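Local coordinates for stringent starvation protein A homolog (Haemophilus influenzae, PDB 3LYK) that probably forms an equimolar complex with the RNA polymerase holoenzyme, but not with the core enzyme, at residues 98-101 / 102-106; 66-69 / 70-74; 180-183 / 184-187. All blocks are in the same frame, centred on the assembly; numbering follows the deposited sequence.

Contact 1: 98-101 / 102-106; sequences LMLR and IEQDW
L98 with I102, L100 with Q104, and R101 with D105 make a local, i-to-i+4 contact along successive turns of helix 89-115, the long helix that opens the all-helical C-terminal domain of this GST-fold protein. Four consecutive alpha-helical bonds carry the backbone, from I102 N to L98 O through to D105 N to R101 O, the last at 2.8 Å. I102 is one of the buried side chains. Its CG1 stands beside the backbone N (chi1 -69°), which sends the branch back along the helix to lie against L98 O, with CG1 3.3 Å from that oxygen. From there I102 CD1 reaches the side chain of L98, 4.4 Å from L98 CG, a loose apolar touch.

On another flank L100 and Q104 run side by side and point the same way. The L100 methyl CD1 sits 3.4 Å from Q104 OE1, so the amide oxygen rests alongside a hydrocarbon branch. R101 and D105 bring opposite charges near each other without meeting: R101 NE and D105 OD1 are 4.4 Å apart, too far for a salt bridge, and the carboxylate stands oblique to the guanidinium. D105 leans back over the turn, with CG 3.3 Å from R101 O.

What joins the two charges is Y52 of the second subunit, whose hydroxyl is hydrogen-bonded both to R101 NE and to D105 OD1, and with L100 and R101 packing on N67 and F66 of that subunit this flank is part of the dimer interface. The buried side of this helix faces helix 152-165, where M99 meets Y156 and I102 meets V157, while W106 fits against L128 and L132 of helix 118-134 and E103 OE2 bonds Y17 OH on helix 16-27 of the N-terminal domain.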
# COMPACT_ATOMS: atom_id res chain seq x y z
N LEU B 98 10.04 3.32 3.43
CA LEU B 98 11.08 2.28 3.49
C LEU B 98 10.54 0.91 3.09
O LEU B 98 11.14 0.21 2.28
CB LEU B 98 11.62 2.24 4.92
CG LEU B 98 13.03 1.83 5.26
CD1 LEU B 98 13.98 2.25 4.14
CD2 LEU B 98 13.37 2.57 6.54
N MSE B 99 9.35 0.58 3.59
CA MSE B 99 8.71 -0.68 3.27
C MSE B 99 8.39 -0.79 1.81
O MSE B 99 8.67 -1.83 1.17
CB MSE B 99 7.45 -0.87 4.13
CG MSE B 99 7.83 -1.29 5.59
SE MSE B 99 6.23 -1.45 6.74
CE MSE B 99 6.06 0.27 7.60
N LEU B 100 7.78 0.27 1.27
CA LEU B 100 7.44 0.30 -0.13
C LEU B 100 8.68 0.07 -0.99
O LEU B 100 8.62 -0.68 -1.97
CB LEU B 100 6.83 1.65 -0.52
CG LEU B 100 6.64 1.84 -2.03
CD1 LEU B 100 5.55 0.93 -2.52
CD2 LEU B 100 6.26 3.32 -2.38
N ARG B 101 9.77 0.72 -0.62
CA ARG B 101 11.00 0.64 -1.40
C ARG B 101 11.66 -0.75 -1.30
O ARG B 101 12.18 -1.27 -2.30
CB ARG B 101 11.99 1.70 -0.96
CG ARG B 101 11.57 3.14 -1.40
CD ARG B 101 12.52 4.19 -0.89
NE ARG B 101 13.89 3.82 -1.17
CZ ARG B 101 14.88 3.83 -0.28
NH1 ARG B 101 14.66 4.26 0.95
NH2 ARG B 101 16.10 3.42 -0.63
N ILE B 102 11.64 -1.34 -0.10
CA ILE B 102 12.11 -2.72 0.05
C ILE B 102 11.36 -3.64 -0.88
O ILE B 102 11.97 -4.33 -1.69
CB ILE B 102 12.06 -3.18 1.52
CG1 ILE B 102 13.12 -2.40 2.28
CG2 ILE B 102 12.27 -4.72 1.63
CD1 ILE B 102 12.90 -2.34 3.78
N GLU B 103 10.05 -3.57 -0.81
CA GLU B 103 9.16 -4.36 -1.61
C GLU B 103 9.36 -4.11 -3.12
O GLU B 103 9.41 -5.07 -3.91
CB GLU B 103 7.72 -4.07 -1.21
CG GLU B 103 6.78 -5.22 -1.32
CD GLU B 103 6.05 -5.23 -2.64
OE1 GLU B 103 5.84 -4.13 -3.21
OE2 GLU B 103 5.68 -6.33 -3.12
N GLN B 104 9.52 -2.85 -3.51
CA GLN B 104 9.61 -2.50 -4.92
C GLN B 104 10.96 -2.84 -5.53
O GLN B 104 11.03 -3.38 -6.62
CB GLN B 104 9.35 -0.99 -5.08
CG GLN B 104 8.52 -0.67 -6.27
CD GLN B 104 7.69 0.62 -6.06
OE1 GLN B 104 6.49 0.56 -5.74
NE2 GLN B 104 8.33 1.76 -6.23
N ASP B 105 12.03 -2.50 -4.82
CA ASP B 105 13.39 -2.65 -5.30
C ASP B 105 14.01 -4.05 -5.03
O ASP B 105 14.66 -4.61 -5.91
CB ASP B 105 14.31 -1.61 -4.64
CG ASP B 105 13.90 -0.15 -4.93
OD1 ASP B 105 14.52 0.76 -4.33
OD2 ASP B 105 12.99 0.11 -5.74
N TRP B 106 13.84 -4.61 -3.82
CA TRP B 106 14.50 -5.88 -3.48
C TRP B 106 13.68 -7.11 -3.76
O TRP B 106 14.21 -8.08 -4.29
CB TRP B 106 14.99 -5.89 -2.04
CG TRP B 106 16.04 -4.89 -1.76
CD1 TRP B 106 16.81 -4.21 -2.68
CD2 TRP B 106 16.51 -4.49 -0.48
NE1 TRP B 106 17.70 -3.39 -2.04
CE2 TRP B 106 17.54 -3.54 -0.68
CE3 TRP B 106 16.17 -4.85 0.84
CZ2 TRP B 106 18.22 -2.93 0.38
CZ3 TRP B 106 16.84 -4.25 1.89
CH2 TRP B 106 17.85 -3.30 1.66

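Contact 2: 66-69 / 70-74; sequences FNSR and IIMEY
The backbone leaves strand 63-66 through extended F66, turns at N67 with a positive phi (72°), and closes into helix 68-78 with I71 N to N67 O at 3.0 Å. N67 is the N-cap. This is the strand-to-helix turn of the thioredoxin-like N-terminal domain; in glutathione-binding members of the GST superfamily it meets the gamma-glutamyl group. With CG anti to the backbone N (chi1 -176°), the N67 side chain swings over the helix start, and OD1 takes I70 N at 3.0 Å in the plane of its carbonyl group. The same oxygen lies 3.6 Å from I70 CG1, so cap and branch pack where the two side chains cross at about a right angle.

I70 CG1 also lies under one face of the R69 guanidinium, 4.0 Å from NH1. I71 sends CD1 back to the strand end, 3.9 Å from F66 CA, and helps bury the turn against L58 and L65. On the flank facing helix 16-27, S68 OG is hydrogen-bonded to Q20 OE1, and the bent M72 chain brings CE to 3.7 Å from that hydroxyl oxygen. E73 OE1 forms a salt bridge with R96 of the same chain. Its other oxygen, OE2, accepts from a water at 3.0 Å, which in turn accepts from R69 NH1 at the guanidinium edge, 3.3 Å away.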
# COMPACT_ATOMS: atom_id res chain seq x y z
N PHE B 66 -7.09 -9.29 2.71
CA PHE B 66 -5.93 -9.80 1.98
C PHE B 66 -5.06 -8.60 1.73
O PHE B 66 -5.45 -7.46 2.08
CB PHE B 66 -6.32 -10.50 0.67
CG PHE B 66 -7.31 -9.72 -0.16
CD1 PHE B 66 -6.87 -8.83 -1.13
CD2 PHE B 66 -8.68 -9.86 0.08
CE1 PHE B 66 -7.79 -8.09 -1.89
CE2 PHE B 66 -9.61 -9.13 -0.69
CZ PHE B 66 -9.15 -8.25 -1.66
N ASN B 67 -3.90 -8.83 1.12
CA ASN B 67 -2.78 -7.89 1.10
C ASN B 67 -2.10 -7.80 2.46
O ASN B 67 -2.70 -7.38 3.47
CB ASN B 67 -3.19 -6.48 0.60
CG ASN B 67 -2.02 -5.54 0.50
OD1 ASN B 67 -1.57 -5.01 1.51
ND2 ASN B 67 -1.50 -5.35 -0.71
N SER B 68 -0.81 -8.14 2.47
CA SER B 68 -0.11 -8.30 3.73
C SER B 68 0.08 -6.95 4.43
O SER B 68 0.01 -6.89 5.64
CB SER B 68 1.20 -9.05 3.55
OG SER B 68 2.09 -8.27 2.82
N ARG B 69 0.30 -5.87 3.67
CA ARG B 69 0.45 -4.54 4.31
C ARG B 69 -0.85 -4.14 5.04
O ARG B 69 -0.83 -3.68 6.17
CB ARG B 69 0.90 -3.47 3.28
CG ARG B 69 0.65 -2.03 3.69
CD ARG B 69 0.84 -1.05 2.46
NE ARG B 69 -0.09 -1.33 1.35
CZ ARG B 69 -1.34 -0.85 1.25
NH1 ARG B 69 -1.84 -0.08 2.20
NH2 ARG B 69 -2.09 -1.14 0.20
N ILE B 70 -1.99 -4.37 4.43
CA ILE B 70 -3.25 -4.04 5.06
C ILE B 70 -3.48 -4.92 6.28
O ILE B 70 -3.96 -4.46 7.33
CB ILE B 70 -4.42 -4.21 4.08
CG1 ILE B 70 -4.30 -3.15 2.97
CG2 ILE B 70 -5.78 -4.07 4.80
CD1 ILE B 70 -5.45 -3.16 2.02
N ILE B 71 -3.18 -6.21 6.14
CA ILE B 71 -3.27 -7.12 7.29
C ILE B 71 -2.38 -6.70 8.47
O ILE B 71 -2.83 -6.66 9.63
CB ILE B 71 -2.97 -8.58 6.85
CG1 ILE B 71 -4.19 -9.11 6.07
CG2 ILE B 71 -2.65 -9.50 8.10
CD1 ILE B 71 -3.88 -10.40 5.28
N MSE B 72 -1.14 -6.38 8.19
CA MSE B 72 -0.19 -6.03 9.24
C MSE B 72 -0.56 -4.76 9.97
O MSE B 72 -0.43 -4.69 11.21
CB MSE B 72 1.25 -5.93 8.69
CG MSE B 72 1.79 -7.34 8.28
SE MSE B 72 3.67 -7.14 7.72
CE MSE B 72 3.23 -6.60 5.96
N GLU B 73 -1.00 -3.76 9.21
CA GLU B 73 -1.45 -2.53 9.86
C GLU B 73 -2.72 -2.77 10.65
O GLU B 73 -2.85 -2.25 11.73
CB GLU B 73 -1.58 -1.36 8.87
CG GLU B 73 -0.16 -0.81 8.48
CD GLU B 73 -0.15 0.71 8.15
OE1 GLU B 73 -0.74 1.52 8.95
OE2 GLU B 73 0.47 1.08 7.10
N TYR B 74 -3.65 -3.55 10.12
CA TYR B 74 -4.80 -3.96 10.92
C TYR B 74 -4.41 -4.60 12.27
O TYR B 74 -4.98 -4.28 13.34
CB TYR B 74 -5.66 -4.93 10.09
CG TYR B 74 -6.72 -5.68 10.92
CD1 TYR B 74 -7.85 -5.01 11.41
CD2 TYR B 74 -6.57 -7.05 11.22
CE1 TYR B 74 -8.83 -5.69 12.19
CE2 TYR B 74 -7.52 -7.71 11.98
CZ TYR B 74 -8.65 -7.03 12.46
OH TYR B 74 -9.60 -7.69 13.19
O HOH W 1 -1.13 1.86 4.72

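Contact 3: 180-183 / 184-187; sequences KAYM and ERVF
A181 O is gripped twice: it accepts R185 N at 3.1 Å and a hydrogen bond from a water whose oxygen is 2.8 Å away. The R185 guanidinium then folds back, one face lying 3.9 Å over that oxygen. All this happens on helix 176-187 of the GST C-terminal domain, where alpha-helical bonds run from E184 N to K180 O through to F187 N to M183 O. The bend at chi3 (-68°) carries R185 NH1 toward the edge of the Y182 ring, close to the ring plane, and NH1 is held there by a bond to P143 O.

On the buried side V186 CG1 makes a CH-pi contact over the face of the Y182 ring, 4.0 Å from its centroid and 25° off the normal, though displaced toward the rim. The Y182 hydroxyl bonds D154, which links this helix to helix 152-165.

M183, a selenomethionine in this crystal, and F187 lie side by side, pointing the same way, and form a Met-aromatic contact. F187 also meets W162 edge-to-face. The selenium approaches the phenyl ring obliquely, M183 SE being 5.4 Å from the F187 centroid, while M183 CG reaches to 4.0 Å from F187 CZ.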
# COMPACT_ATOMS: atom_id res chain seq x y z
N LYS B 180 25.39 -9.77 9.72
CA LYS B 180 25.33 -10.98 10.55
C LYS B 180 24.78 -10.68 11.91
O LYS B 180 24.00 -11.46 12.45
CB LYS B 180 26.72 -11.61 10.70
CG LYS B 180 27.23 -12.29 9.45
CD LYS B 180 28.75 -12.50 9.56
CE LYS B 180 29.27 -13.48 8.53
NZ LYS B 180 30.77 -13.51 8.60
N ALA B 181 25.21 -9.56 12.49
CA ALA B 181 24.67 -9.15 13.79
C ALA B 181 23.13 -8.91 13.70
O ALA B 181 22.37 -9.36 14.56
CB ALA B 181 25.44 -7.90 14.36
N TYR B 182 22.67 -8.23 12.65
CA TYR B 182 21.22 -7.98 12.48
C TYR B 182 20.45 -9.30 12.34
O TYR B 182 19.40 -9.50 12.96
CB TYR B 182 20.99 -7.09 11.24
CG TYR B 182 19.53 -6.83 10.93
CD1 TYR B 182 18.78 -5.96 11.73
CD2 TYR B 182 18.90 -7.49 9.86
CE1 TYR B 182 17.42 -5.72 11.45
CE2 TYR B 182 17.55 -7.26 9.55
CZ TYR B 182 16.82 -6.37 10.35
OH TYR B 182 15.49 -6.17 10.06
N MSE B 183 20.98 -10.21 11.53
CA MSE B 183 20.37 -11.51 11.36
C MSE B 183 20.16 -12.24 12.65
O MSE B 183 19.06 -12.76 12.87
CB MSE B 183 21.16 -12.36 10.36
CG MSE B 183 20.83 -11.95 8.93
SE MSE B 183 21.97 -12.81 7.58
CE MSE B 183 21.04 -14.44 7.30
N GLU B 184 21.18 -12.28 13.51
CA GLU B 184 21.01 -12.94 14.80
C GLU B 184 19.91 -12.23 15.61
O GLU B 184 19.09 -12.85 16.27
CB GLU B 184 22.34 -12.96 15.57
CG GLU B 184 22.28 -13.73 16.91
CD GLU B 184 21.74 -12.91 18.11
OE1 GLU B 184 21.79 -11.65 18.09
OE2 GLU B 184 21.28 -13.55 19.09
N ARG B 185 19.91 -10.90 15.56
CA ARG B 185 18.97 -10.11 16.36
C ARG B 185 17.53 -10.42 15.96
O ARG B 185 16.65 -10.59 16.81
CB ARG B 185 19.28 -8.64 16.11
CG ARG B 185 18.68 -7.68 17.05
CD ARG B 185 19.33 -6.30 16.70
NE ARG B 185 20.74 -6.28 17.04
CZ ARG B 185 21.73 -5.88 16.25
NH1 ARG B 185 21.52 -5.37 15.04
NH2 ARG B 185 22.96 -5.96 16.71
N VAL B 186 17.28 -10.56 14.66
CA VAL B 186 15.89 -10.84 14.22
C VAL B 186 15.52 -12.36 14.21
O VAL B 186 14.41 -12.71 14.66
CB VAL B 186 15.52 -10.13 12.89
CG1 VAL B 186 15.72 -8.61 13.04
CG2 VAL B 186 16.37 -10.63 11.69
N PHE B 187 16.43 -13.23 13.72
CA PHE B 187 16.09 -14.65 13.58
C PHE B 187 15.81 -15.36 14.91
O PHE B 187 15.03 -16.33 14.96
CB PHE B 187 17.12 -15.47 12.81
CG PHE B 187 17.32 -15.07 11.37
CD1 PHE B 187 16.40 -14.27 10.69
CD2 PHE B 187 18.45 -15.51 10.68
CE1 PHE B 187 16.61 -13.91 9.35
CE2 PHE B 187 18.65 -15.18 9.36
CZ PHE B 187 17.71 -14.36 8.68
O HOH W 2 23.09 -9.78 17.26

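In the fold
Contact 2 is the buried one and belongs to the N-terminal domain; contacts 1 and 3 are partly buried and sit on separate helices of the C-terminal domain, their centres about 20 Å apart. Helices 68-78 and 89-115 follow each other in the chain, and contacts 1 and 2 each meet the other's counterpart across the dimer interface, although within one chain their nearest atoms are about 6 Å apart. Contact 3 touches no other chain of the assembly and shares helix 152-165 with contact 1 as packing partner. Chemistry follows place: split charges and a bridging tyrosine at the interface, a capping amide at a helix start, and aromatic contacts in 180-187.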